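Local coordinates for HmuY protein (Prevotella intermedia, PDB 6R2H), which probably binds heme as a hemophore-like protein of the HmuY family, taking part in bacterial heme acquisition, at residues G60-A63 and D64-K67. Residues are numbered along the deposited sequence; the frame is centred on the assembly and turned at random.
Sequences GTDA and DLPK
The carboxylate of Asp-64 meets Thr-61 in two ways: the backbone N-H comes down on one face, while the hydroxyl reaches the end of the group. This pairing braces a short 3-10 turn from outside the backbone bonds that close it. Thr-61 N donates to Asp-64 OD1 at 2.8 Å, and it stands 51° out of the carboxylate plane. Thr-61 OG1 approaches the same oxygen nearly along its C-O direction, at 3.1 Å from Asp-64 OD1. Threonine suits the place because its hydroxyl, sitting over the backbone and flanked by N and C (chi1 67°), faces the turn; it also takes a weak bond from Ala-63 N. Aspartate suits the other end: with CG beside its own backbone N (chi1 -51°), its short side chain folds back onto Thr-61.

Two successive backbone bonds form the turn itself. Asp-64 N donates to Thr-61 O at 2.8 Å, and Leu-65 N to Asp-62 O at 3.1 Å. The small methyl of Ala-63 suits this exposed bend.

The turn lies at the surface, in the loop joining strand 50-56 to strand 71-74. Beyond it the chain extends: Leu-65 and Pro-66 pack their nonpolar side chains on Tyr-20 and Gln-31, and Asp-64 O accepts a bond from Gln-31 NE2. The Asp-62 and Leu-65 side chains rise alongside each other, and Leu-65 CD1 rests 4.0 Å from Asp-62 OD1.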
ATOM      1  N   GLY A  60     -16.700 -10.161   3.204  1.00 42.82           N
ATOM      2  CA  GLY A  60     -16.158 -11.034   2.174  1.00 47.70           C
ATOM      3  C   GLY A  60     -14.904 -11.760   2.653  1.00 49.75           C
ATOM      4  O   GLY A  60     -14.571 -11.736   3.839  1.00 52.74           O
ATOM      5  N   THR A  61     -14.228 -12.430   1.709  1.00 50.87           N
ATOM      6  CA  THR A  61     -12.998 -13.156   1.984  1.00 51.62           C
ATOM      7  C   THR A  61     -12.009 -12.896   0.849  1.00 49.44           C
ATOM      8  O   THR A  61     -12.343 -12.227  -0.127  1.00 46.97           O
ATOM      9  CB  THR A  61     -13.269 -14.658   2.118  1.00 54.26           C
ATOM     10  OG1 THR A  61     -13.671 -15.111   0.824  1.00 58.67           O
ATOM     11  CG2 THR A  61     -14.332 -14.994   3.142  1.00 55.97           C
ATOM     12  N   ASP A  62     -10.807 -13.464   0.970  1.00 51.26           N
ATOM     13  CA  ASP A  62      -9.769 -13.300  -0.038  1.00 53.07           C
ATOM     14  C   ASP A  62     -10.239 -13.839  -1.395  1.00 50.01           C
ATOM     15  O   ASP A  62      -9.750 -13.417  -2.437  1.00 51.53           O
ATOM     16  CB  ASP A  62      -8.422 -13.848   0.445  1.00 57.06           C
ATOM     17  CG  ASP A  62      -7.690 -12.926   1.419  1.00 61.33           C
ATOM     18  OD1 ASP A  62      -8.311 -11.945   1.897  1.00 59.13           O
ATOM     19  OD2 ASP A  62      -6.493 -13.190   1.681  1.00 61.02           O
ATOM     20  N   ALA A  63     -11.216 -14.751  -1.389  1.00 45.13           N
ATOM     21  CA  ALA A  63     -11.774 -15.271  -2.624  1.00 41.11           C
ATOM     22  C   ALA A  63     -12.476 -14.165  -3.412  1.00 41.18           C
ATOM     23  O   ALA A  63     -12.655 -14.298  -4.621  1.00 42.24           O
ATOM     24  CB  ALA A  63     -12.698 -16.420  -2.327  1.00 41.65           C
ATOM     25  N   ASP A  64     -12.853 -13.071  -2.744  1.00 40.63           N
ATOM     26  CA  ASP A  64     -13.583 -11.997  -3.408  1.00 44.10           C
ATOM     27  C   ASP A  64     -12.636 -10.951  -4.006  1.00 43.49           C
ATOM     28  O   ASP A  64     -13.094 -10.037  -4.690  1.00 40.90           O
ATOM     29  CB  ASP A  64     -14.565 -11.282  -2.475  1.00 48.59           C
ATOM     30  CG  ASP A  64     -15.510 -12.189  -1.720  1.00 53.39           C
ATOM     31  OD1 ASP A  64     -15.021 -12.970  -0.887  1.00 59.60           O
ATOM     32  OD2 ASP A  64     -16.724 -12.080  -1.943  1.00 57.09           O
ATOM     33  N   LEU A  65     -11.327 -11.080  -3.744  1.00 42.13           N
ATOM     34  CA  LEU A  65     -10.333 -10.116  -4.198  1.00 41.08           C
ATOM     35  C   LEU A  65     -10.285 -10.096  -5.722  1.00 41.11           C
ATOM     36  O   LEU A  65     -10.546 -11.115  -6.364  1.00 42.21           O
ATOM     37  CB  LEU A  65      -8.966 -10.480  -3.602  1.00 39.92           C
ATOM     38  CG  LEU A  65      -8.819 -10.166  -2.109  1.00 40.07           C
ATOM     39  CD1 LEU A  65      -7.388 -10.340  -1.617  1.00 37.42           C
ATOM     40  CD2 LEU A  65      -9.311  -8.758  -1.802  1.00 40.02           C
ATOM     41  N   PRO A  66      -9.979  -8.938  -6.359  1.00 41.90           N
ATOM     42  CA  PRO A  66      -9.788  -8.883  -7.808  1.00 40.08           C
ATOM     43  C   PRO A  66      -8.855  -9.991  -8.292  1.00 40.23           C
ATOM     44  O   PRO A  66      -8.004 -10.487  -7.546  1.00 37.31           O
ATOM     45  CB  PRO A  66      -9.209  -7.483  -8.046  1.00 38.20           C
ATOM     46  CG  PRO A  66      -9.788  -6.672  -6.913  1.00 39.92           C
ATOM     47  CD  PRO A  66      -9.835  -7.615  -5.732  1.00 41.19           C
ATOM     48  N   LYS A  67      -9.055 -10.369  -9.558  1.00 42.14           N
ATOM     49  CA  LYS A  67      -8.576 -11.632 -10.085  1.00 44.47           C
ATOM     50  C   LYS A  67      -7.081 -11.529 -10.356  1.00 42.68           C
ATOM     51  O   LYS A  67      -6.333 -12.462 -10.079  1.00 42.00           O
ATOM     52  CB  LYS A  67      -9.282 -11.934 -11.410  1.00 52.20           C
ATOM     53  CG  LYS A  67     -10.757 -12.309 -11.344  1.00 57.58           C
ATOM     54  CD  LYS A  67     -11.021 -13.648 -10.703  1.00 59.72           C
ATOM     55  CE  LYS A  67     -12.504 -13.950 -10.661  1.00 66.83           C
ATOM     56  NZ  LYS A  67     -12.819 -15.048  -9.717  1.00 70.71           N
TER